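Local coordinates for kinetochore protein Mis16 (Schizosaccharomyces japonicus, PDB 4XYH), which binds histone H4 and, independently, the CENP-A-specific chaperone Scm3, and so probably acts in chromatin assembly at centromeres, at residues Lys31-Asn36 with Phe376-His381; Ser71-Leu76 with Asn391-Trp396; Ala273-Lys278 with Arg312-Arg317; Val287-Asn290 with Leu296-Thr299; Val331-Ser334 with Ile340-Thr343. All coordinates share one frame; numbering follows the deposited sequence.

Overall arrangement
Contact 1 starts in helix 19-40 and reaches nearly the whole chain length to the end of strand 374-378. Contact 2 starts at strand 70-77, inside that loop, and ends beyond it at 391-396, so contacts 1 and 2 cross. Both tie the N-terminal part of the chain to the last WD repeat. Contact 3 opens and closes inside both loops and joins two neighbouring blades. Contact 4 is nested in contact 3, as the hairpin 284-301. Contact 5 follows in series, as the hairpin 328-345, and is nested in contacts 1 and 2. Contacts 4 and 5 touch, their centres about 9 Å apart. Contact 5 also meets contact 2, where I340 packs on W396.

Contact 1 (Lys31-Asn36 with Phe376-His381); sequences KLWKQN and FMHGGH
W33 of helix 19-40 lays its indole on the backbone of G379 and G380. The two glycines follow strand 374-378, the outer strand of a WD-repeat blade, so the contact joins the N-terminal helix to the beta-propeller. In RBBP4-type relatives this helix forms one wall of the histone H4 site, and it probably does so here. The CA atoms of W33 and G379 are 6.6 Å apart. The chi1 of W33 is 172°, which sets CG anti to the backbone N and swings the ring off the helix onto the glycines.

One face of the indole is used. G380 CA lies 3.5 Å from the centroid of the six-membered ring and only 11° off its normal, a CH-pi contact. G379 C lies over the same face, 3.7 Å from W33 CD1. A side chain on G380 would run into W33 CZ2 and H378 CE1. H378 comes in obliquely, with its CE1 3.9 Å from W33 CZ2. Y41 OH is hydrogen-bonded to both W33 NE1 and H378 ND1, and H378 NE2 is bonded to Q408.

An alanine here would remove the indole and would probably leave the glycine backbone without its flat cover and Y41 OH without one of its partners. On the propeller side, G380 N sits 3.6 Å above the plane of the H378 ring, over its centre.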
# COMPACT_ATOMS: atom_id res chain seq x y z
N LYS A 31 -26.38 -0.21 0.26
CA LYS A 31 -27.46 -0.86 -0.47
C LYS A 31 -27.69 -0.18 -1.83
O LYS A 31 -27.77 -0.84 -2.88
CB LYS A 31 -28.75 -0.84 0.34
CG LYS A 31 -29.91 -1.58 -0.30
CD LYS A 31 -31.24 -1.03 0.19
CE LYS A 31 -32.38 -2.01 -0.04
NZ LYS A 31 -33.68 -1.44 0.44
N LEU A 32 -27.79 1.15 -1.79
CA LEU A 32 -27.92 1.93 -3.00
C LEU A 32 -26.73 1.71 -3.93
O LEU A 32 -26.92 1.48 -5.14
CB LEU A 32 -28.06 3.41 -2.66
CG LEU A 32 -28.55 4.27 -3.82
CD1 LEU A 32 -29.78 3.64 -4.46
CD2 LEU A 32 -28.84 5.70 -3.35
N TRP A 33 -25.52 1.76 -3.38
CA TRP A 33 -24.30 1.51 -4.16
C TRP A 33 -24.39 0.16 -4.89
O TRP A 33 -23.96 0.02 -6.04
CB TRP A 33 -23.05 1.55 -3.27
CG TRP A 33 -21.80 1.12 -3.98
CD1 TRP A 33 -20.96 1.91 -4.72
CD2 TRP A 33 -21.25 -0.20 -4.03
NE1 TRP A 33 -19.93 1.16 -5.23
CE2 TRP A 33 -20.09 -0.14 -4.82
CE3 TRP A 33 -21.62 -1.43 -3.48
CZ2 TRP A 33 -19.29 -1.25 -5.08
CZ3 TRP A 33 -20.84 -2.54 -3.73
CH2 TRP A 33 -19.69 -2.45 -4.52
N LYS A 34 -24.93 -0.84 -4.20
CA LYS A 34 -25.04 -2.18 -4.76
C LYS A 34 -26.01 -2.21 -5.95
O LYS A 34 -25.83 -2.98 -6.88
CB LYS A 34 -25.48 -3.16 -3.67
CG LYS A 34 -24.96 -4.57 -3.87
CD LYS A 34 -24.56 -5.20 -2.52
CE LYS A 34 -25.70 -6.00 -1.90
NZ LYS A 34 -26.12 -7.17 -2.76
N GLN A 35 -27.04 -1.37 -5.90
CA GLN A 35 -27.97 -1.28 -7.02
C GLN A 35 -27.35 -0.57 -8.22
O GLN A 35 -27.70 -0.86 -9.36
CB GLN A 35 -29.25 -0.55 -6.60
CG GLN A 35 -30.11 -1.29 -5.60
CD GLN A 35 -31.25 -0.43 -5.07
OE1 GLN A 35 -31.47 0.69 -5.53
NE2 GLN A 35 -31.97 -0.96 -4.08
N ASN A 36 -26.43 0.36 -7.96
CA ASN A 36 -25.83 1.15 -9.02
C ASN A 36 -24.60 0.54 -9.67
O ASN A 36 -24.08 1.07 -10.66
CB ASN A 36 -25.47 2.53 -8.50
CG ASN A 36 -26.68 3.35 -8.19
OD1 ASN A 36 -27.74 3.14 -8.77
ND2 ASN A 36 -26.54 4.28 -7.26
N PHE A 376 -13.28 8.99 -10.45
CA PHE A 376 -14.12 7.88 -9.98
C PHE A 376 -14.04 7.72 -8.47
O PHE A 376 -12.98 7.87 -7.85
CB PHE A 376 -13.69 6.57 -10.64
CG PHE A 376 -14.62 5.41 -10.39
CD1 PHE A 376 -15.73 5.21 -11.20
CD2 PHE A 376 -14.37 4.51 -9.38
CE1 PHE A 376 -16.58 4.13 -11.00
CE2 PHE A 376 -15.22 3.43 -9.16
CZ PHE A 376 -16.33 3.24 -9.97
N MET A 377 -15.18 7.42 -7.87
CA MET A 377 -15.21 7.10 -6.45
C MET A 377 -15.77 5.71 -6.24
O MET A 377 -16.85 5.38 -6.72
CB MET A 377 -16.04 8.11 -5.67
CG MET A 377 -16.42 7.60 -4.27
SD MET A 377 -17.19 8.89 -3.29
CE MET A 377 -16.01 10.22 -3.52
N HIS A 378 -15.01 4.90 -5.52
CA HIS A 378 -15.47 3.58 -5.15
C HIS A 378 -16.11 3.62 -3.75
O HIS A 378 -15.43 3.89 -2.76
CB HIS A 378 -14.29 2.61 -5.20
CG HIS A 378 -14.58 1.28 -4.61
ND1 HIS A 378 -15.43 0.37 -5.20
CD2 HIS A 378 -14.11 0.67 -3.49
CE1 HIS A 378 -15.48 -0.73 -4.47
NE2 HIS A 378 -14.68 -0.57 -3.43
N GLY A 379 -17.42 3.36 -3.70
CA GLY A 379 -18.17 3.40 -2.45
C GLY A 379 -18.53 2.03 -1.88
O GLY A 379 -19.41 1.92 -1.03
N GLY A 380 -17.84 0.99 -2.33
CA GLY A 380 -18.15 -0.37 -1.91
C GLY A 380 -17.72 -0.80 -0.51
O GLY A 380 -18.19 -1.82 -0.01
N HIS A 381 -16.84 -0.04 0.14
CA HIS A 381 -16.41 -0.41 1.48
C HIS A 381 -17.27 0.26 2.54
O HIS A 381 -17.64 1.42 2.41
CB HIS A 381 -14.94 -0.08 1.70
CG HIS A 381 -14.01 -0.96 0.93
ND1 HIS A 381 -13.85 -2.30 1.23
CD2 HIS A 381 -13.23 -0.72 -0.14
CE1 HIS A 381 -12.98 -2.83 0.39
NE2 HIS A 381 -12.58 -1.90 -0.46

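Contact 2 (Ser71-Leu76 with Asn391-Trp396); sequences SIQKLL and NPNNKW
Q73 and N393 have the nearest backbones, yet their CA atoms are 8.6 Å apart, so side chains alone bridge strand 70-77 and the loop 391-396. Q73 runs out extended, with chi2 at 178°, and places its amide among three asparagines. Its OE1 accepts two bonds. N391 ND2 gives one at 2.8 Å, tilted from the carbonyl plane. N393 ND2 gives the other at 2.9 Å, well above that plane and from the opposite face. Q73 NE2 donates to N394 OD1 at 2.9 Å and to S71 OG at 3.2 Å, both close to its amide plane. A water links S71 OG to N394 ND2.

The loop has its own hold. N391 OD1 accepts from N393 N at 2.7 Å, an Asx turn, and from N394 N. The N393 amide is also bonded to G61 N and F59 O, next to strand 56-58. The contact thus joins two propeller blades, one of them the blade that N-terminal strand 41-48 completes.

A leucine in place of Q73 would offer no polar atoms and would probably leave N391 ND2 and N394 OD1 without these mates. Every partner of Q73 OE1 within the two segments is a donor, and each of those of NE2 is an acceptor. The amide is therefore held in one orientation by neutral groups.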
# COMPACT_ATOMS: atom_id res chain seq x y z
N SER A 71 -8.47 -15.64 -16.61
CA SER A 71 -7.17 -16.04 -16.11
C SER A 71 -7.20 -16.15 -14.60
O SER A 71 -8.08 -15.62 -13.93
CB SER A 71 -6.08 -15.06 -16.55
OG SER A 71 -6.22 -13.82 -15.89
N ILE A 72 -6.22 -16.88 -14.07
CA ILE A 72 -6.09 -17.05 -12.64
C ILE A 72 -4.88 -16.26 -12.19
O ILE A 72 -3.79 -16.40 -12.75
CB ILE A 72 -5.96 -18.52 -12.26
CG1 ILE A 72 -7.15 -19.31 -12.83
CG2 ILE A 72 -5.88 -18.67 -10.76
CD1 ILE A 72 -7.04 -20.79 -12.65
N GLN A 73 -5.07 -15.39 -11.20
CA GLN A 73 -3.98 -14.54 -10.73
C GLN A 73 -3.85 -14.65 -9.21
O GLN A 73 -4.69 -15.26 -8.56
CB GLN A 73 -4.20 -13.09 -11.17
CG GLN A 73 -4.08 -12.92 -12.68
CD GLN A 73 -4.33 -11.50 -13.17
OE1 GLN A 73 -4.02 -10.52 -12.48
NE2 GLN A 73 -4.89 -11.38 -14.36
N LYS A 74 -2.80 -14.08 -8.66
CA LYS A 74 -2.52 -14.25 -7.24
C LYS A 74 -2.35 -12.94 -6.48
O LYS A 74 -1.87 -11.95 -7.03
CB LYS A 74 -1.26 -15.11 -7.05
CG LYS A 74 -1.46 -16.57 -7.42
CD LYS A 74 -0.15 -17.32 -7.36
CE LYS A 74 -0.38 -18.83 -7.49
NZ LYS A 74 0.89 -19.56 -7.79
N LEU A 75 -2.71 -12.98 -5.21
CA LEU A 75 -2.55 -11.84 -4.31
C LEU A 75 -1.81 -12.26 -3.07
O LEU A 75 -1.98 -13.39 -2.60
CB LEU A 75 -3.89 -11.24 -3.90
CG LEU A 75 -4.81 -10.75 -5.02
CD1 LEU A 75 -6.09 -11.57 -5.01
CD2 LEU A 75 -5.12 -9.30 -4.81
N LEU A 76 -1.03 -11.33 -2.55
CA LEU A 76 -0.36 -11.50 -1.29
C LEU A 76 -1.19 -10.82 -0.19
O LEU A 76 -1.47 -9.62 -0.28
CB LEU A 76 1.03 -10.92 -1.37
CG LEU A 76 1.88 -10.98 -0.11
CD1 LEU A 76 2.32 -12.43 0.15
CD2 LEU A 76 3.05 -10.05 -0.30
N ASN A 391 -3.62 -3.86 -9.93
CA ASN A 391 -3.26 -5.08 -10.66
C ASN A 391 -2.35 -4.70 -11.84
O ASN A 391 -2.75 -3.92 -12.69
CB ASN A 391 -4.54 -5.78 -11.12
CG ASN A 391 -4.29 -7.10 -11.83
OD1 ASN A 391 -3.31 -7.24 -12.55
ND2 ASN A 391 -5.18 -8.06 -11.63
N PRO A 392 -1.11 -5.23 -11.88
CA PRO A 392 -0.17 -4.87 -12.96
C PRO A 392 -0.40 -5.67 -14.25
O PRO A 392 0.20 -5.37 -15.28
CB PRO A 392 1.19 -5.22 -12.35
CG PRO A 392 0.88 -6.45 -11.51
CD PRO A 392 -0.50 -6.16 -10.91
N ASN A 393 -1.25 -6.69 -14.16
CA ASN A 393 -1.50 -7.62 -15.25
C ASN A 393 -2.64 -7.20 -16.17
O ASN A 393 -2.61 -7.48 -17.36
CB ASN A 393 -1.81 -9.00 -14.68
CG ASN A 393 -0.75 -9.49 -13.70
OD1 ASN A 393 0.45 -9.42 -13.99
ND2 ASN A 393 -1.20 -9.98 -12.55
N ASN A 394 -3.67 -6.58 -15.59
CA ASN A 394 -4.85 -6.15 -16.33
C ASN A 394 -5.04 -4.64 -16.20
O ASN A 394 -4.75 -4.06 -15.16
CB ASN A 394 -6.11 -6.84 -15.82
CG ASN A 394 -6.06 -8.33 -15.96
OD1 ASN A 394 -4.98 -8.93 -16.00
ND2 ASN A 394 -7.22 -8.96 -16.05
N LYS A 395 -5.56 -4.02 -17.24
CA LYS A 395 -5.90 -2.61 -17.17
C LYS A 395 -7.03 -2.40 -16.16
O LYS A 395 -7.98 -3.18 -16.12
CB LYS A 395 -6.33 -2.10 -18.56
CG LYS A 395 -5.22 -2.11 -19.61
CD LYS A 395 -4.20 -1.02 -19.32
CE LYS A 395 -4.89 0.34 -19.18
NZ LYS A 395 -3.93 1.47 -19.13
N TRP A 396 -6.90 -1.37 -15.34
CA TRP A 396 -8.00 -0.89 -14.50
C TRP A 396 -8.61 -1.91 -13.56
O TRP A 396 -9.82 -1.90 -13.33
CB TRP A 396 -9.11 -0.31 -15.39
CG TRP A 396 -8.65 0.95 -16.02
CD1 TRP A 396 -8.17 1.11 -17.28
CD2 TRP A 396 -8.54 2.23 -15.38
NE1 TRP A 396 -7.80 2.41 -17.48
CE2 TRP A 396 -8.01 3.12 -16.33
CE3 TRP A 396 -8.85 2.70 -14.11
CZ2 TRP A 396 -7.78 4.46 -16.05
CZ3 TRP A 396 -8.62 4.04 -13.83
CH2 TRP A 396 -8.10 4.90 -14.80
O HOH W 1 -7.98 -12.05 -16.71

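Contact 3 (Ala273-Lys278 with Arg312-Arg317); sequences ASQCVK and RRLNQR
L314 packs on V277 and Q275, joining two neighbouring blades of the WD-repeat propeller. V277 and Q275 lie on strand 275-278, the outer strand of one blade. L314 lies in the loop between strands 306-310 and 319-321 of the next. Q275 also belongs to a classic beta bulge: it and S274 both face I262.

The side chain of L314 can be followed outward. Its CB lies 3.9 Å from V277 CG1. Its CG sits near the amide end of Q275. With chi1 at -69°, CG is anti to the carbonyl carbon, and the branch crosses Q275 at a slant. CD1 finishes the path, 3.6 Å from Q275 CD and 4.1 Å from Q275 CB. The Q275 chain bends at chi2, which turns its amide over this methyl. W309, on strand 306-310, also touches L314.

The L314 backbone takes part as well. Both methyls of V277, CG1 and CG2, lie 3.7 Å from L314 O.

L314 is held in a type I beta turn from R313 to Q316, closed by the bond from Q316 N to R313 O. R313 folds back over this turn. Its NE and NH2 grip Q316 O side-on, each at 2.9 Å and close to the guanidinium plane. Q316 CD lies over one face of that guanidinium, 3.5 Å above the plane.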
# COMPACT_ATOMS: atom_id res chain seq x y z
N ALA A 273 19.40 14.15 6.16
CA ALA A 273 18.52 13.90 5.03
C ALA A 273 18.95 14.80 3.88
O ALA A 273 19.27 15.97 4.11
CB ALA A 273 17.07 14.16 5.40
N SER A 274 18.99 14.27 2.66
CA SER A 274 19.25 15.08 1.46
C SER A 274 18.22 16.18 1.27
O SER A 274 18.54 17.27 0.81
CB SER A 274 19.28 14.19 0.22
OG SER A 274 20.36 13.28 0.28
N GLN A 275 16.97 15.89 1.60
CA GLN A 275 15.90 16.88 1.52
C GLN A 275 14.93 16.62 2.65
O GLN A 275 14.66 15.46 2.98
CB GLN A 275 15.15 16.82 0.17
CG GLN A 275 15.88 17.42 -1.01
CD GLN A 275 14.92 18.04 -2.03
OE1 GLN A 275 14.61 17.44 -3.06
NE2 GLN A 275 14.45 19.24 -1.74
N CYS A 276 14.41 17.69 3.25
CA CYS A 276 13.43 17.56 4.32
C CYS A 276 12.55 18.79 4.38
O CYS A 276 13.02 19.88 4.66
CB CYS A 276 14.13 17.35 5.67
SG CYS A 276 13.00 17.37 7.10
N VAL A 277 11.26 18.62 4.10
CA VAL A 277 10.35 19.74 4.19
C VAL A 277 9.13 19.34 5.00
O VAL A 277 8.82 18.15 5.13
CB VAL A 277 9.87 20.22 2.80
CG1 VAL A 277 11.05 20.56 1.89
CG2 VAL A 277 9.00 19.15 2.16
N LYS A 278 8.45 20.34 5.55
CA LYS A 278 7.13 20.12 6.11
C LYS A 278 6.17 19.99 4.93
O LYS A 278 6.06 20.91 4.13
CB LYS A 278 6.74 21.25 7.06
CG LYS A 278 5.29 21.15 7.54
CD LYS A 278 4.95 22.23 8.56
CE LYS A 278 4.93 23.61 7.93
NZ LYS A 278 3.93 24.50 8.62
N ARG A 312 12.27 18.70 -7.55
CA ARG A 312 13.15 19.83 -7.85
C ARG A 312 12.63 21.10 -7.21
O ARG A 312 13.27 22.14 -7.30
CB ARG A 312 13.30 19.99 -9.37
CG ARG A 312 14.06 18.85 -10.04
CD ARG A 312 13.81 18.81 -11.53
NE ARG A 312 12.39 18.60 -11.85
CZ ARG A 312 11.89 18.39 -13.06
NH1 ARG A 312 12.69 18.34 -14.12
NH2 ARG A 312 10.59 18.21 -13.22
N ARG A 313 11.48 21.00 -6.55
CA ARG A 313 10.87 22.15 -5.88
C ARG A 313 10.00 21.73 -4.68
O ARG A 313 8.82 22.04 -4.63
CB ARG A 313 10.02 22.96 -6.89
CG ARG A 313 9.65 24.38 -6.48
CD ARG A 313 8.57 24.95 -7.39
NE ARG A 313 7.23 24.45 -7.04
CZ ARG A 313 6.10 24.80 -7.65
NH1 ARG A 313 6.13 25.65 -8.67
NH2 ARG A 313 4.94 24.32 -7.24
N LEU A 314 10.59 21.04 -3.71
CA LEU A 314 9.82 20.57 -2.56
C LEU A 314 9.38 21.68 -1.60
O LEU A 314 8.57 21.46 -0.70
CB LEU A 314 10.62 19.51 -1.79
CG LEU A 314 10.81 18.18 -2.54
CD1 LEU A 314 11.45 17.12 -1.64
CD2 LEU A 314 9.47 17.69 -3.05
N ASN A 315 9.90 22.88 -1.82
CA ASN A 315 9.52 24.03 -1.00
C ASN A 315 8.16 24.58 -1.40
O ASN A 315 7.63 25.46 -0.73
CB ASN A 315 10.56 25.13 -1.11
CG ASN A 315 10.82 25.52 -2.55
OD1 ASN A 315 11.68 24.94 -3.22
ND2 ASN A 315 10.05 26.50 -3.06
N GLN A 316 7.61 24.08 -2.49
CA GLN A 316 6.32 24.55 -2.97
C GLN A 316 5.59 23.45 -3.72
O GLN A 316 5.98 23.03 -4.82
CB GLN A 316 6.49 25.80 -3.85
CG GLN A 316 5.20 26.33 -4.42
CD GLN A 316 5.42 27.41 -5.46
OE1 GLN A 316 6.56 27.83 -5.70
NE2 GLN A 316 4.34 27.86 -6.10
N ARG A 317 4.53 22.98 -3.08
CA ARG A 317 3.63 21.95 -3.59
C ARG A 317 3.15 22.23 -5.04
O ARG A 317 2.95 23.38 -5.40
CB ARG A 317 2.46 21.89 -2.61
CG ARG A 317 1.31 21.06 -2.97
CD ARG A 317 0.23 21.28 -1.91
NE ARG A 317 0.71 21.07 -0.54
CZ ARG A 317 -0.10 20.83 0.49
NH1 ARG A 317 -1.41 20.76 0.28
NH2 ARG A 317 0.38 20.65 1.71

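Contact 4 (Val287-Asn290 with Leu296-Thr299)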
# COMPACT_ATOMS: atom_id res chain seq x y z
N VAL A 287 3.14 7.86 0.87
CA VAL A 287 3.97 8.52 -0.12
C VAL A 287 4.17 7.57 -1.29
O VAL A 287 4.26 6.36 -1.11
CB VAL A 287 5.33 8.95 0.48
CG1 VAL A 287 6.05 7.73 1.06
CG2 VAL A 287 6.21 9.69 -0.55
N ALA A 288 4.23 8.12 -2.50
CA ALA A 288 4.34 7.29 -3.69
C ALA A 288 4.98 8.05 -4.85
O ALA A 288 4.55 9.16 -5.20
CB ALA A 288 2.98 6.75 -4.09
N PHE A 289 6.03 7.45 -5.41
CA PHE A 289 6.66 7.94 -6.62
C PHE A 289 5.88 7.51 -7.85
O PHE A 289 5.42 6.37 -7.94
CB PHE A 289 8.08 7.40 -6.73
CG PHE A 289 9.07 8.08 -5.84
CD1 PHE A 289 9.28 9.45 -5.93
CD2 PHE A 289 9.84 7.34 -4.95
CE1 PHE A 289 10.22 10.07 -5.13
CE2 PHE A 289 10.78 7.96 -4.15
CZ PHE A 289 10.96 9.32 -4.24
N ASN A 290 5.76 8.42 -8.81
CA ASN A 290 5.14 8.12 -10.10
C ASN A 290 6.12 7.29 -10.92
O ASN A 290 7.27 7.66 -11.05
CB ASN A 290 4.78 9.42 -10.83
CG ASN A 290 4.08 9.19 -12.16
OD1 ASN A 290 4.70 8.79 -13.15
ND2 ASN A 290 2.78 9.49 -12.21
N LEU A 296 8.07 13.23 -10.05
CA LEU A 296 6.75 13.42 -9.45
C LEU A 296 6.50 12.44 -8.29
O LEU A 296 6.84 11.26 -8.40
CB LEU A 296 5.64 13.27 -10.49
CG LEU A 296 4.20 13.55 -10.04
CD1 LEU A 296 4.06 14.96 -9.50
CD2 LEU A 296 3.23 13.37 -11.19
N LEU A 297 5.90 12.95 -7.21
CA LEU A 297 5.43 12.08 -6.11
C LEU A 297 4.20 12.67 -5.41
O LEU A 297 3.84 13.84 -5.62
CB LEU A 297 6.54 11.84 -5.08
CG LEU A 297 7.10 13.05 -4.32
CD1 LEU A 297 7.70 12.60 -3.01
CD2 LEU A 297 8.15 13.78 -5.15
N ALA A 298 3.55 11.85 -4.59
CA ALA A 298 2.33 12.26 -3.89
C ALA A 298 2.42 11.93 -2.42
O ALA A 298 3.04 10.93 -2.04
CB ALA A 298 1.12 11.59 -4.51
N THR A 299 1.78 12.76 -1.59
CA THR A 299 1.65 12.48 -0.17
C THR A 299 0.18 12.47 0.23
O THR A 299 -0.61 13.29 -0.25
CB THR A 299 2.40 13.51 0.71
OG1 THR A 299 1.98 14.84 0.36
CG2 THR A 299 3.90 13.40 0.52
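A288 and A298 form the hydrogen-bonded pair of this antiparallel strand pair. A288 N donates to A298 O at 3.1 Å, and A298 N donates back to A288 O at 2.9 Å. Beyond them N290 N reaches L296 O, also at 3.1 Å, in a nearly straight bond of 177°. Two CA-H...O contacts add to this ladder: V287 CA to A298 O and L297 CA to A288 O, each 3.2 Å long.

The strands belong to the hairpin 284-301, the first two strands of a four-stranded WD-repeat blade. T299 OG1 is bonded to H280 NE2 and W309 NE1, as in the histidine, serine or threonine and tryptophan network of WD repeats.

Apolar contacts gather on the face that carries V287, F289, L297 and T299. L297 faces F289 across the pair and reaches V287 diagonally with CD1. Its chi1 of 63° puts CG in the crowded position between backbone N and carbonyl carbon, with CD1 4.1 Å from V287 CG2. F289 lies alongside L297, with its CD1 3.7 Å from L297 CB. The edge of the F289 ring also meets L296 O, near the ring plane.

Where the strands run into the connecting turn, N290 CB lies 4.0 Å from L296 CB. The N290 amide turns to other partners: OD1 accepts from F292 N and N293 N, and ND2 bonds to E338 O.

Contact 5 (Val331-Ser334 with Ile340-Thr343); sequences VQWS and ILVT
W333 sets its six-membered ring over L341 CB, which lies 4.1 Å from the ring centroid in a CH-pi contact. The closest ring atom is CE3, 3.6 Å from L341 CB. L341 CB is offset toward the rim of the ring, not over its centre. The two side chains lie side by side and point the same way. The chi1 of W333, -66°, puts CG anti to the carbonyl carbon and brings the ring back over the partner strand. L341 then reaches on with CD1, which meets V331 CG2 at 3.8 Å. V331 also touches the methyl of T343.

Q332 and V342 occupy the other face. V342 CG1 packs on Q332 CB at 3.8 Å. Between them Q332 N gives to V342 O at 2.9 Å, and V342 N gives to Q332 O at 2.8 Å. S334 N bonds to I340 O, and the CB atoms of S334 and I340 pack together. S334 OG accepts from H336 N and D337 N, which secures the turn of this beta hairpin.

The hairpin supplies strands 328-333 and 340-345 of a WD-repeat blade, with strand 350-354 next in the sheet. It sits between two other blades. On one side W333 NE1 is hydrogen-bonded to A288 O of strand 284-289. On the other W390 NE1, from strand 385-390, makes the matching bond to Q332 O.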
# COMPACT_ATOMS: atom_id res chain seq x y z
N VAL A 331 -1.90 5.85 -1.01
CA VAL A 331 -1.78 6.56 -2.27
C VAL A 331 -0.97 5.66 -3.20
O VAL A 331 0.09 5.19 -2.83
CB VAL A 331 -1.13 7.96 -2.09
CG1 VAL A 331 0.22 7.87 -1.33
CG2 VAL A 331 -0.97 8.65 -3.41
N GLN A 332 -1.49 5.37 -4.39
CA GLN A 332 -0.80 4.48 -5.32
C GLN A 332 -1.00 4.93 -6.76
O GLN A 332 -2.14 5.08 -7.22
CB GLN A 332 -1.29 3.04 -5.18
CG GLN A 332 -1.03 2.43 -3.82
CD GLN A 332 0.15 1.50 -3.83
OE1 GLN A 332 0.93 1.45 -2.88
NE2 GLN A 332 0.27 0.73 -4.92
N TRP A 333 0.10 5.10 -7.47
CA TRP A 333 0.04 5.47 -8.88
C TRP A 333 -0.36 4.27 -9.73
O TRP A 333 0.06 3.15 -9.47
CB TRP A 333 1.39 6.00 -9.33
CG TRP A 333 1.77 7.28 -8.69
CD1 TRP A 333 2.58 7.43 -7.61
CD2 TRP A 333 1.35 8.59 -9.08
NE1 TRP A 333 2.70 8.77 -7.30
CE2 TRP A 333 1.96 9.50 -8.19
CE3 TRP A 333 0.53 9.08 -10.09
CZ2 TRP A 333 1.77 10.88 -8.29
CZ3 TRP A 333 0.34 10.46 -10.19
CH2 TRP A 333 0.96 11.34 -9.29
N SER A 334 -1.18 4.49 -10.76
CA SER A 334 -1.42 3.42 -11.73
C SER A 334 -0.09 2.99 -12.38
O SER A 334 0.72 3.83 -12.77
CB SER A 334 -2.41 3.86 -12.80
OG SER A 334 -2.31 3.05 -13.97
N ILE A 340 -2.69 8.88 -13.64
CA ILE A 340 -3.73 8.25 -12.83
C ILE A 340 -3.16 7.76 -11.50
O ILE A 340 -2.16 7.05 -11.47
CB ILE A 340 -4.35 7.05 -13.58
CG1 ILE A 340 -4.92 7.49 -14.95
CG2 ILE A 340 -5.39 6.35 -12.72
CD1 ILE A 340 -6.15 8.38 -14.89
N LEU A 341 -3.80 8.16 -10.41
CA LEU A 341 -3.48 7.61 -9.09
C LEU A 341 -4.75 7.34 -8.27
O LEU A 341 -5.83 7.85 -8.57
CB LEU A 341 -2.54 8.54 -8.31
CG LEU A 341 -3.12 9.76 -7.60
CD1 LEU A 341 -2.12 10.36 -6.61
CD2 LEU A 341 -3.49 10.78 -8.63
N VAL A 342 -4.60 6.50 -7.26
CA VAL A 342 -5.71 6.08 -6.44
C VAL A 342 -5.38 6.38 -4.97
O VAL A 342 -4.22 6.27 -4.56
CB VAL A 342 -6.03 4.58 -6.66
CG1 VAL A 342 -4.94 3.66 -6.09
CG2 VAL A 342 -7.34 4.24 -6.05
N THR A 343 -6.39 6.78 -4.20
CA THR A 343 -6.21 7.07 -2.78
C THR A 343 -7.33 6.42 -1.97
O THR A 343 -8.38 6.07 -2.52
CB THR A 343 -6.20 8.59 -2.49
OG1 THR A 343 -7.47 9.17 -2.84
CG2 THR A 343 -5.10 9.29 -3.28